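Long-range contacts in glycoside Hydrolase (Bacteroides uniformis, PDB 5T99), which probably removes galactose units from agarose-derived sugars as a family 2 glycoside hydrolase, and binds the galactose mimic D-galacto-isofagomine in its active-site pocket: residues A[584-589]-A[768-773]; A[500-505]-A[593-598]; A[496-501]-A[522-527]; A[319-324]-A[762-767]. All blocks are in the same frame, centred on the assembly; numbering follows the deposited sequence.

Interaction 1. Residues A[584-589]-A[768-773]; sequences SSYFGA and GNAATT. With GIF (D-galacto-isofagomine), chain C.
A770 sets its methyl group on one face of the Y586 ring, a CH-pi contact that joins the loop after strand 549-552, the last strand of the TIM barrel, to a loop of the C-terminal domain. A770 CB stands 3.8 Å from the Y586 ring centroid, 27° off the ring normal. It is shifted toward the hydroxyl end of the ring, so that Y586 CZ is the atom nearest A770 CB, at 3.4 Å, with CE1 and CE2 almost evenly placed beside it. Y586 has CG anti to its carbonyl carbon (chi1 -58°), which sets CG beside the backbone N and turns one ring face to A770 CB. The phenol oxygen continues past A770, where Y586 OH comes to 4.0 Å from A771 CB; its hydrogen bond goes to S582. On the side of A770 away from the ring, S584 OG packs against A770 CA at 3.4 Å. S585 O flanks the methyl, 3.9 Å from A770 CB, so the small residue is wrapped by three consecutive residues of the barrel loop. The backbone that presents A770 is shaped by an Asx turn: A771 N donates to N769 OD1 at 3.1 Å (155° at the hydrogen), coming from above the carbonyl plane, and the same oxygen also bonds Q519. S585 turns its hydroxyl elsewhere, to D557. F587 belongs to the ligand pocket; its ring meets W553 edge-to-face, and F587 CZ lies 3.4 Å from atom O of D-galacto-isofagomine.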
loop_
_atom_site.group_PDB
_atom_site.type_symbol
_atom_site.label_atom_id
_atom_site.label_comp_id
_atom_site.label_asym_id
_atom_site.label_seq_id
_atom_site.Cartn_x
_atom_site.Cartn_y
_atom_site.Cartn_z
ATOM N N SER A 584 -6.587 -3.910 -16.287
ATOM C CA SER A 584 -5.637 -3.945 -15.160
ATOM C C SER A 584 -4.243 -4.411 -15.602
ATOM O O SER A 584 -4.018 -4.700 -16.780
ATOM C CB SER A 584 -6.210 -4.761 -13.970
ATOM O OG SER A 584 -6.280 -6.157 -14.206
ATOM N N SER A 585 -3.305 -4.456 -14.660
ATOM C CA SER A 585 -1.890 -4.595 -14.995
ATOM C C SER A 585 -1.416 -6.031 -15.104
ATOM O O SER A 585 -2.109 -6.979 -14.689
ATOM C CB SER A 585 -1.034 -3.848 -13.967
ATOM O OG SER A 585 -1.001 -4.529 -12.729
ATOM N N TYR A 586 -0.221 -6.156 -15.684
ATOM C CA TYR A 586 0.547 -7.390 -15.721
ATOM C C TYR A 586 1.923 -7.262 -15.029
ATOM O O TYR A 586 2.684 -8.242 -14.948
ATOM C CB TYR A 586 0.782 -7.791 -17.183
ATOM C CG TYR A 586 -0.468 -7.979 -18.020
ATOM C CD1 TYR A 586 -0.967 -9.256 -18.293
ATOM C CD2 TYR A 586 -1.133 -6.881 -18.570
ATOM C CE1 TYR A 586 -2.099 -9.435 -19.074
ATOM C CE2 TYR A 586 -2.268 -7.050 -19.345
ATOM C CZ TYR A 586 -2.738 -8.332 -19.600
ATOM O OH TYR A 586 -3.862 -8.489 -20.360
ATOM N N PHE A 587 2.236 -6.070 -14.522
ATOM C CA PHE A 587 3.552 -5.772 -13.931
ATOM C C PHE A 587 3.788 -6.467 -12.582
ATOM O O PHE A 587 4.926 -6.650 -12.162
ATOM C CB PHE A 587 3.705 -4.257 -13.715
ATOM C CG PHE A 587 3.747 -3.446 -14.984
ATOM C CD1 PHE A 587 4.786 -3.596 -15.885
ATOM C CD2 PHE A 587 2.769 -2.489 -15.245
ATOM C CE1 PHE A 587 4.838 -2.834 -17.043
ATOM C CE2 PHE A 587 2.814 -1.720 -16.402
ATOM C CZ PHE A 587 3.850 -1.898 -17.308
ATOM N N GLY A 588 2.707 -6.815 -11.897
ATOM C CA GLY A 588 2.775 -7.395 -10.564
ATOM C C GLY A 588 3.513 -8.717 -10.515
ATOM O O GLY A 588 3.348 -9.556 -11.400
ATOM N N ALA A 589 4.347 -8.887 -9.491
ATOM C CA ALA A 589 4.901 -10.199 -9.159
ATOM C C ALA A 589 3.810 -11.127 -8.603
ATOM O O ALA A 589 3.893 -12.353 -8.736
ATOM C CB ALA A 589 6.028 -10.047 -8.156
ATOM N N GLY A 768 -7.268 -12.601 -10.968
ATOM C CA GLY A 768 -5.988 -12.150 -11.512
ATOM C C GLY A 768 -5.904 -12.016 -13.027
ATOM O O GLY A 768 -4.803 -11.821 -13.570
ATOM N N ASN A 769 -7.054 -12.108 -13.701
ATOM C CA ASN A 769 -7.124 -11.974 -15.151
ATOM C C ASN A 769 -7.320 -10.515 -15.473
ATOM O O ASN A 769 -8.313 -9.914 -15.080
ATOM C CB ASN A 769 -8.285 -12.789 -15.741
ATOM C CG ASN A 769 -8.329 -12.739 -17.274
ATOM O OD1 ASN A 769 -7.425 -12.219 -17.940
ATOM N ND2 ASN A 769 -9.386 -13.288 -17.831
ATOM N N ALA A 770 -6.366 -9.971 -16.210
ATOM C CA ALA A 770 -6.351 -8.562 -16.546
ATOM C C ALA A 770 -7.358 -8.218 -17.625
ATOM O O ALA A 770 -7.873 -7.102 -17.645
ATOM C CB ALA A 770 -4.959 -8.155 -16.998
ATOM N N ALA A 771 -7.638 -9.172 -18.515
ATOM C CA ALA A 771 -8.453 -8.914 -19.703
ATOM C C ALA A 771 -9.858 -9.525 -19.625
ATOM O O ALA A 771 -10.350 -10.075 -20.594
ATOM C CB ALA A 771 -7.710 -9.418 -20.936
ATOM N N THR A 772 -10.506 -9.407 -18.478
ATOM C CA THR A 772 -11.901 -9.809 -18.335
ATOM C C THR A 772 -12.720 -8.615 -17.889
ATOM O O THR A 772 -12.174 -7.630 -17.395
ATOM C CB THR A 772 -12.088 -10.979 -17.336
ATOM O OG1 THR A 772 -13.483 -11.238 -17.154
ATOM C CG2 THR A 772 -11.468 -10.681 -15.971
ATOM N N THR A 773 -14.032 -8.725 -18.065
ATOM C CA THR A 773 -14.984 -7.717 -17.606
ATOM C C THR A 773 -15.943 -8.250 -16.535
ATOM O O THR A 773 -16.951 -7.609 -16.242
ATOM C CB THR A 773 -15.812 -7.168 -18.792
ATOM O OG1 THR A 773 -16.485 -8.252 -19.449
ATOM C CG2 THR A 773 -14.911 -6.429 -19.783
HETATM C C GIF C . 5.706 5.049 -13.802
HETATM N N GIF C . 6.784 4.400 -14.532
HETATM O O GIF C . 6.033 0.708 -16.810
HETATM C C1 GIF C . 4.660 4.027 -13.402
HETATM O O1 GIF C . 3.578 3.973 -15.547
HETATM C C2 GIF C . 4.243 3.157 -14.585
HETATM O O2 GIF C . 3.516 4.706 -12.886
HETATM C C3 GIF C . 5.445 2.475 -15.232
HETATM C C4 GIF C . 6.491 3.508 -15.640
HETATM C C5 GIF C . 5.014 1.650 -16.446
#

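Interaction 2. Residues A[500-505]-A[593-598]; sequences SSRGVY and CGLPKD
L595 covers one face of the R502 guanidinium: L595 CD1 sits over its centre, 3.6 Å above the plane. R502 CD lies 3.5 Å from L595 CB, and the bend of the chain at chi3 (55°) turns NE and the flat group over the leucine. Its nitrogens are held by other parts of the fold, NE in a salt bridge with D591 and NH2 on the carbonyls of N767 and F784. The Y505 ring meets D598 at its edge instead. Y505 OH donates to the syn lone pair of D598 OD2, at 2.7 Å, with ring and carboxylate planes 34° apart. D598 OD2 also bonds S522, and OD1 bonds H614. The contact joins the TIM-barrel loops that follow strands 490-495 and 549-552, the first of them folded into a type II beta turn from S501 to V504 with G503 at positive phi. A water bridges that turn to the second loop, accepting from G503 N at 3.0 Å and from D598 N at 2.9 Å. K597, extended beyond CG, runs alongside S500, its CD 3.3 Å from S500 OG. K597 NZ donates to S500 O at 3.1 Å from above the carbonyl plane, 36° out of it; the same ammonium forms a salt bridge with D557 and bonds G588 O. S500 OG is hydrogen-bonded to R599.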
loop_
_atom_site.group_PDB
_atom_site.type_symbol
_atom_site.label_atom_id
_atom_site.label_comp_id
_atom_site.label_asym_id
_atom_site.label_seq_id
_atom_site.Cartn_x
_atom_site.Cartn_y
_atom_site.Cartn_z
ATOM N N SER A 500 3.796 -10.309 -16.903
ATOM C CA SER A 500 3.375 -11.701 -17.019
ATOM C C SER A 500 1.922 -11.868 -16.591
ATOM O O SER A 500 1.377 -11.032 -15.866
ATOM C CB SER A 500 4.275 -12.615 -16.190
ATOM O OG SER A 500 4.279 -12.262 -14.823
ATOM N N SER A 501 1.289 -12.926 -17.088
ATOM C CA SER A 501 -0.016 -13.372 -16.596
ATOM C C SER A 501 0.229 -14.649 -15.798
ATOM O O SER A 501 1.040 -15.483 -16.213
ATOM C CB SER A 501 -0.979 -13.643 -17.755
ATOM O OG SER A 501 -1.119 -12.508 -18.604
ATOM N N ARG A 502 -0.454 -14.788 -14.658
ATOM C CA ARG A 502 -0.299 -15.953 -13.769
ATOM C C ARG A 502 -0.607 -17.250 -14.499
ATOM O O ARG A 502 -1.682 -17.382 -15.072
ATOM C CB ARG A 502 -1.246 -15.847 -12.558
ATOM C CG ARG A 502 -1.052 -16.952 -11.519
ATOM C CD ARG A 502 -1.822 -16.679 -10.232
ATOM N NE ARG A 502 -3.239 -16.449 -10.488
ATOM C CZ ARG A 502 -4.135 -17.393 -10.788
ATOM N NH1 ARG A 502 -3.792 -18.677 -10.867
ATOM N NH2 ARG A 502 -5.401 -17.044 -11.015
ATOM N N GLY A 503 0.330 -18.193 -14.469
ATOM C CA GLY A 503 0.120 -19.523 -15.030
ATOM C C GLY A 503 -0.108 -19.618 -16.537
ATOM O O GLY A 503 -0.729 -20.571 -16.996
ATOM N N VAL A 504 0.399 -18.647 -17.298
ATOM C CA VAL A 504 0.263 -18.638 -18.754
ATOM C C VAL A 504 1.649 -18.716 -19.369
ATOM O O VAL A 504 2.485 -17.868 -19.108
ATOM C CB VAL A 504 -0.473 -17.378 -19.254
ATOM C CG1 VAL A 504 -0.538 -17.354 -20.779
ATOM C CG2 VAL A 504 -1.877 -17.323 -18.660
ATOM N N TYR A 505 1.873 -19.747 -20.177
ATOM C CA TYR A 505 3.138 -19.977 -20.876
ATOM C C TYR A 505 2.819 -20.124 -22.359
ATOM O O TYR A 505 1.864 -20.836 -22.735
ATOM C CB TYR A 505 3.821 -21.242 -20.336
ATOM C CG TYR A 505 3.814 -21.280 -18.840
ATOM C CD1 TYR A 505 4.810 -20.640 -18.107
ATOM C CD2 TYR A 505 2.772 -21.892 -18.148
ATOM C CE1 TYR A 505 4.787 -20.648 -16.730
ATOM C CE2 TYR A 505 2.736 -21.899 -16.764
ATOM C CZ TYR A 505 3.745 -21.273 -16.062
ATOM O OH TYR A 505 3.711 -21.279 -14.691
ATOM N N CYS A 593 -5.623 -10.522 -7.298
ATOM C CA CYS A 593 -6.370 -11.134 -6.182
ATOM C C CYS A 593 -5.438 -11.772 -5.126
ATOM O O CYS A 593 -5.900 -12.438 -4.200
ATOM C CB CYS A 593 -7.426 -12.131 -6.709
ATOM S SG CYS A 593 -6.771 -13.673 -7.392
ATOM N N GLY A 594 -4.135 -11.540 -5.256
ATOM C CA GLY A 594 -3.158 -11.975 -4.274
ATOM C C GLY A 594 -2.570 -13.354 -4.500
ATOM O O GLY A 594 -2.029 -13.939 -3.560
ATOM N N LEU A 595 -2.647 -13.871 -5.730
ATOM C CA LEU A 595 -2.024 -15.158 -6.059
ATOM C C LEU A 595 -0.662 -14.939 -6.710
ATOM O O LEU A 595 -0.553 -14.176 -7.672
ATOM C CB LEU A 595 -2.932 -16.012 -6.948
ATOM C CG LEU A 595 -4.208 -16.488 -6.245
ATOM C CD1 LEU A 595 -5.203 -17.035 -7.253
ATOM C CD2 LEU A 595 -3.899 -17.522 -5.167
ATOM N N PRO A 596 0.390 -15.589 -6.171
ATOM C CA PRO A 596 1.726 -15.329 -6.709
ATOM C C PRO A 596 1.885 -15.883 -8.129
ATOM O O PRO A 596 1.416 -16.992 -8.422
ATOM C CB PRO A 596 2.650 -16.064 -5.724
ATOM C CG PRO A 596 1.817 -17.170 -5.171
ATOM C CD PRO A 596 0.406 -16.644 -5.136
ATOM N N LYS A 597 2.523 -15.101 -8.997
ATOM C CA LYS A 597 2.949 -15.585 -10.305
ATOM C C LYS A 597 4.296 -16.233 -10.087
ATOM O O LYS A 597 4.834 -16.187 -8.972
ATOM C CB LYS A 597 3.076 -14.436 -11.293
ATOM C CG LYS A 597 1.807 -13.624 -11.492
ATOM C CD LYS A 597 2.075 -12.383 -12.333
ATOM C CE LYS A 597 0.889 -11.421 -12.294
ATOM N NZ LYS A 597 1.142 -10.097 -12.929
ATOM N N ASP A 598 4.865 -16.826 -11.134
ATOM C CA ASP A 598 6.202 -17.421 -11.010
ATOM C C ASP A 598 7.251 -16.372 -10.614
ATOM O O ASP A 598 8.255 -16.716 -10.006
ATOM C CB ASP A 598 6.645 -18.095 -12.310
ATOM C CG ASP A 598 5.737 -19.231 -12.717
ATOM O OD1 ASP A 598 5.526 -20.156 -11.899
ATOM O OD2 ASP A 598 5.236 -19.183 -13.863
HETATM O O HOH W 1 2.826 -17.483 -13.058
#

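Interaction 3. Residues A[496-501]-A[522-527]; sequences SSCTSS and SYDLIG
S500 packs its CB against S522 CA, the CA atoms of the two residues 4.9 Å apart, and C498 CA and G527 CA come within 4.8 Å, so the two loop segments run in roughly opposite directions without forming regular strands. Between these points the second segment turns at D524, which has positive phi. One backbone bond joins them: T499 N donates to I526 O at 2.9 Å, nearly straight at the hydrogen (168°) and close to the line of the carbonyl. T499 OG1 takes the place between its own N and carbonyl carbon (chi1 53°) and donates to the same I526 O, also at 2.9 Å, but from well above the carbonyl plane. Two donors of one residue thus hold a single oxygen from different directions. Replacing T499 with a valine would probably leave I526 O with the backbone N-H as its one donor across this contact and the I526-G527 corner less firmly fixed. A CB on G527 would run into S497 O. C498 SG rests 3.5 Å from D524 C, and S522 CB packs 3.4 Å from S501 O. A water donates to D524 OD2 at 2.7 Å and to S522 OG at 2.8 Å, and is also hydrogen-bonded to S500 OG. D524 OD1 forms a salt bridge with R599, and S522 OG bonds D598. S497 OG is hydrogen-bonded to Y473 and to D-galacto-isofagomine. Both segments belong to the long connection from barrel strand 490-495 to helix 534-543, whose P534 is touched by C498, while T499 packs on F587 of the loop after strand 549-552.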
loop_
_atom_site.group_PDB
_atom_site.type_symbol
_atom_site.label_atom_id
_atom_site.label_comp_id
_atom_site.label_asym_id
_atom_site.label_seq_id
_atom_site.Cartn_x
_atom_site.Cartn_y
_atom_site.Cartn_z
ATOM N N SER A 496 12.617 -3.045 -13.319
ATOM C CA SER A 496 12.080 -4.157 -14.099
ATOM C C SER A 496 10.955 -3.730 -15.045
ATOM O O SER A 496 11.216 -3.509 -16.203
ATOM C CB SER A 496 11.669 -5.351 -13.214
ATOM O OG SER A 496 11.432 -6.498 -14.007
ATOM N N SER A 497 9.727 -3.586 -14.546
ATOM C CA SER A 497 8.513 -3.479 -15.388
ATOM C C SER A 497 8.296 -4.678 -16.342
ATOM O O SER A 497 7.598 -4.566 -17.351
ATOM C CB SER A 497 8.448 -2.130 -16.137
ATOM O OG SER A 497 7.648 -1.204 -15.424
ATOM N N CYS A 498 8.859 -5.830 -15.973
ATOM C CA CYS A 498 8.596 -7.097 -16.627
ATOM C C CYS A 498 7.119 -7.417 -16.414
ATOM O O CYS A 498 6.541 -7.112 -15.360
ATOM C CB CYS A 498 9.479 -8.186 -16.002
ATOM S SG CYS A 498 9.463 -9.802 -16.819
ATOM N N THR A 499 6.502 -8.004 -17.428
ATOM C CA THR A 499 5.085 -8.327 -17.395
ATOM C C THR A 499 4.873 -9.830 -17.520
ATOM O O THR A 499 5.660 -10.529 -18.173
ATOM C CB THR A 499 4.339 -7.604 -18.530
ATOM O OG1 THR A 499 4.978 -7.887 -19.781
ATOM C CG2 THR A 499 4.362 -6.112 -18.292
ATOM N N SER A 500 3.796 -10.309 -16.903
ATOM C CA SER A 500 3.375 -11.701 -17.019
ATOM C C SER A 500 1.922 -11.868 -16.591
ATOM O O SER A 500 1.377 -11.032 -15.866
ATOM C CB SER A 500 4.275 -12.615 -16.190
ATOM O OG SER A 500 4.279 -12.262 -14.823
ATOM N N SER A 501 1.289 -12.926 -17.088
ATOM C CA SER A 501 -0.016 -13.372 -16.596
ATOM C C SER A 501 0.229 -14.649 -15.798
ATOM O O SER A 501 1.040 -15.483 -16.213
ATOM C CB SER A 501 -0.979 -13.643 -17.755
ATOM O OG SER A 501 -1.119 -12.508 -18.604
ATOM N N SER A 522 4.553 -16.158 -18.711
ATOM C CA SER A 522 5.066 -16.242 -17.329
ATOM C C SER A 522 6.498 -16.812 -17.243
ATOM O O SER A 522 6.981 -17.131 -16.146
ATOM C CB SER A 522 4.095 -17.054 -16.450
ATOM O OG SER A 522 4.326 -16.858 -15.068
ATOM N N TYR A 523 7.179 -16.933 -18.389
ATOM C CA TYR A 523 8.640 -17.092 -18.401
ATOM C C TYR A 523 9.384 -15.779 -18.031
ATOM O O TYR A 523 10.600 -15.803 -17.848
ATOM C CB TYR A 523 9.132 -17.655 -19.757
ATOM C CG TYR A 523 8.914 -19.149 -19.938
ATOM C CD1 TYR A 523 9.770 -20.067 -19.336
ATOM C CD2 TYR A 523 7.859 -19.648 -20.716
ATOM C CE1 TYR A 523 9.594 -21.435 -19.491
ATOM C CE2 TYR A 523 7.673 -21.020 -20.882
ATOM C CZ TYR A 523 8.544 -21.911 -20.265
ATOM O OH TYR A 523 8.374 -23.268 -20.407
ATOM N N ASP A 524 8.664 -14.654 -17.929
ATOM C CA ASP A 524 9.207 -13.368 -17.455
ATOM C C ASP A 524 10.367 -12.878 -18.316
ATOM O O ASP A 524 11.516 -12.778 -17.862
ATOM C CB ASP A 524 9.578 -13.418 -15.958
ATOM C CG ASP A 524 8.355 -13.542 -15.059
ATOM O OD1 ASP A 524 7.343 -12.856 -15.315
ATOM O OD2 ASP A 524 8.394 -14.314 -14.081
ATOM N N LEU A 525 10.020 -12.623 -19.579
ATOM C CA LEU A 525 10.896 -12.044 -20.597
ATOM C C LEU A 525 10.391 -10.695 -21.170
ATOM O O LEU A 525 11.197 -9.865 -21.591
ATOM C CB LEU A 525 11.043 -13.029 -21.771
ATOM C CG LEU A 525 11.865 -14.328 -21.680
ATOM C CD1 LEU A 525 12.914 -14.291 -20.580
ATOM C CD2 LEU A 525 10.981 -15.554 -21.544
ATOM N N ILE A 526 9.075 -10.482 -21.190
ATOM C CA ILE A 526 8.457 -9.431 -21.994
ATOM C C ILE A 526 8.127 -8.216 -21.124
ATOM O O ILE A 526 7.839 -8.357 -19.937
ATOM C CB ILE A 526 7.151 -9.961 -22.660
ATOM C CG1 ILE A 526 7.427 -11.223 -23.505
ATOM C CG2 ILE A 526 6.452 -8.881 -23.482
ATOM C CD1 ILE A 526 8.492 -11.076 -24.575
ATOM N N GLY A 527 8.176 -7.030 -21.736
ATOM C CA GLY A 527 7.657 -5.797 -21.135
ATOM C C GLY A 527 7.664 -4.637 -22.127
ATOM O O GLY A 527 8.063 -4.821 -23.267
HETATM O O HOH W 2 5.742 -14.689 -13.941
#

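Interaction 4. Residues A[319-324]-A[762-767]; sequences GPMGAA and FRAVGN
The interface between the catalytic barrel and the C-terminal domain brings P320 and M321, in the loop after barrel strand 305-313, against R763 to G766. The proline ring points at the strand: P320 CB is 3.4 Å from V765 O and also touches A764 CB. P320 CG rests 3.9 Å from G766 CA, and a CB on G766 would collide with that ring carbon. M321 meets the arginine over one face of its guanidinium. The M321 chain bends at chi2 (-63°) and chi3 (-57°), curling CE over that face, offset toward the rim, with M321 CE 3.5 Å from R763 NH2. M321 SD lies beside the aliphatic part of the same side chain, and the two chains are slanted across one another. Strand 761-766 is an outer strand of a four-stranded antiparallel sheet; R763 and A764 both face I791 in a classic beta bulge. R763 CG is anti to its backbone N (chi1 -177°), and the chain then bends at chi2, which brings the guanidinium round to the barrel loop. There a water in the guanidinium plane, at its edge, accepts from R763 NH1 at 2.8 Å and donates to P320 O at 2.7 Å. With a serine in place of R763 this water is likely to lose its donor, and the methyl end of M321 the flat group beneath it, opening a gap between loop and strand. M321 also touches L730 and Y732 of strand 730-738. On the barrel side, residues 320-321 form a short 3-10 segment, with G322 N bonded to G319 O at 2.7 Å.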
loop_
_atom_site.group_PDB
_atom_site.type_symbol
_atom_site.label_atom_id
_atom_site.label_comp_id
_atom_site.label_asym_id
_atom_site.label_seq_id
_atom_site.Cartn_x
_atom_site.Cartn_y
_atom_site.Cartn_z
ATOM N N GLY A 319 -7.563 -4.332 -5.680
ATOM C CA GLY A 319 -8.188 -5.184 -6.686
ATOM C C GLY A 319 -9.693 -5.302 -6.502
ATOM O O GLY A 319 -10.368 -4.280 -6.483
ATOM N N PRO A 320 -10.226 -6.539 -6.309
ATOM C CA PRO A 320 -11.670 -6.718 -6.084
ATOM C C PRO A 320 -12.279 -5.876 -4.978
ATOM O O PRO A 320 -13.475 -5.582 -5.030
ATOM C CB PRO A 320 -11.795 -8.205 -5.717
ATOM C CG PRO A 320 -10.603 -8.858 -6.323
ATOM C CD PRO A 320 -9.507 -7.832 -6.275
ATOM N N MET A 321 -11.480 -5.512 -3.977
ATOM C CA MET A 321 -11.936 -4.633 -2.894
ATOM C C MET A 321 -11.953 -3.152 -3.267
ATOM O O MET A 321 -12.423 -2.335 -2.474
ATOM C CB MET A 321 -11.075 -4.830 -1.642
ATOM C CG MET A 321 -11.129 -6.232 -1.044
ATOM S SD MET A 321 -12.765 -6.731 -0.447
ATOM C CE MET A 321 -13.154 -5.433 0.735
ATOM N N GLY A 322 -11.470 -2.793 -4.454
ATOM C CA GLY A 322 -11.443 -1.395 -4.855
ATOM C C GLY A 322 -10.524 -0.544 -3.979
ATOM O O GLY A 322 -9.590 -1.062 -3.354
ATOM N N ALA A 323 -10.819 0.752 -3.917
ATOM C CA ALA A 323 -9.984 1.734 -3.208
ATOM C C ALA A 323 -10.434 2.066 -1.784
ATOM O O ALA A 323 -9.676 2.694 -1.049
ATOM C CB ALA A 323 -9.881 3.018 -4.018
ATOM N N ALA A 324 -11.641 1.673 -1.377
ATOM C CA ALA A 324 -12.070 1.916 0.007
ATOM C C ALA A 324 -11.070 1.283 0.991
ATOM O O ALA A 324 -10.677 0.130 0.810
ATOM C CB ALA A 324 -13.472 1.378 0.252
ATOM N N PHE A 762 -21.234 -12.376 1.437
ATOM C CA PHE A 762 -20.410 -12.251 0.249
ATOM C C PHE A 762 -19.884 -10.815 0.143
ATOM O O PHE A 762 -20.660 -9.869 0.284
ATOM C CB PHE A 762 -21.216 -12.589 -1.007
ATOM C CG PHE A 762 -20.466 -12.312 -2.262
ATOM C CD1 PHE A 762 -19.455 -13.173 -2.669
ATOM C CD2 PHE A 762 -20.696 -11.153 -2.993
ATOM C CE1 PHE A 762 -18.715 -12.907 -3.805
ATOM C CE2 PHE A 762 -19.957 -10.880 -4.131
ATOM C CZ PHE A 762 -18.963 -11.754 -4.539
ATOM N N ARG A 763 -18.585 -10.657 -0.121
ATOM C CA ARG A 763 -18.002 -9.320 -0.322
ATOM C C ARG A 763 -17.478 -9.100 -1.725
ATOM O O ARG A 763 -17.848 -8.105 -2.367
ATOM C CB ARG A 763 -16.898 -9.022 0.700
ATOM C CG ARG A 763 -16.288 -7.621 0.606
ATOM C CD ARG A 763 -17.323 -6.495 0.601
ATOM N NE ARG A 763 -16.681 -5.205 0.378
ATOM C CZ ARG A 763 -16.261 -4.751 -0.810
ATOM N NH1 ARG A 763 -16.418 -5.471 -1.933
ATOM N NH2 ARG A 763 -15.667 -3.557 -0.888
ATOM N N ALA A 764 -16.607 -9.989 -2.197
ATOM C CA ALA A 764 -16.049 -9.845 -3.552
ATOM C C ALA A 764 -15.408 -11.115 -4.095
ATOM O O ALA A 764 -15.166 -12.065 -3.357
ATOM C CB ALA A 764 -15.038 -8.697 -3.585
ATOM N N VAL A 765 -15.130 -11.097 -5.397
ATOM C CA VAL A 765 -14.417 -12.169 -6.089
ATOM C C VAL A 765 -13.359 -11.634 -7.042
ATOM O O VAL A 765 -13.462 -10.516 -7.517
ATOM C CB VAL A 765 -15.366 -13.053 -6.921
ATOM C CG1 VAL A 765 -16.117 -14.034 -6.032
ATOM C CG2 VAL A 765 -16.332 -12.206 -7.748
ATOM N N GLY A 766 -12.354 -12.453 -7.328
ATOM C CA GLY A 766 -11.336 -12.114 -8.320
ATOM C C GLY A 766 -10.684 -13.354 -8.889
ATOM O O GLY A 766 -10.930 -14.467 -8.411
ATOM N N ASN A 767 -9.879 -13.163 -9.931
ATOM C CA ASN A 767 -9.055 -14.250 -10.475
ATOM C C ASN A 767 -7.662 -13.878 -11.042
ATOM O O ASN A 767 -6.951 -14.767 -11.539
ATOM C CB ASN A 767 -9.871 -15.053 -11.508
ATOM C CG ASN A 767 -10.343 -14.216 -12.688
ATOM O OD1 ASN A 767 -9.939 -13.070 -12.872
ATOM N ND2 ASN A 767 -11.218 -14.796 -13.493
HETATM O O HOH W 3 -15.271 -3.900 -3.938
#

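How the interactions relate
Interactions 2, 3 and 4 are buried, and interaction 1 is partly so. Interactions 2 and 3 share S500 and S501 and stay within loops of the barrel; they are rich in hydrogen bonds, and side chains of the two are bonded to each other. Interactions 1 and 4 join the barrel to the C-terminal domain through van der Waals packing, a methyl on a ring, a proline on a strand and a methionine over a guanidinium, with a water as the polar bridge in interaction 4. Interaction 1 reaches interaction 3 through Y586 O to S500 N, and the lysine of interaction 2 ties in to it as well. The arginine of interaction 2 links it to interaction 4. Interactions 1 and 3 hold pocket residues; interactions 3 and 4 do not touch.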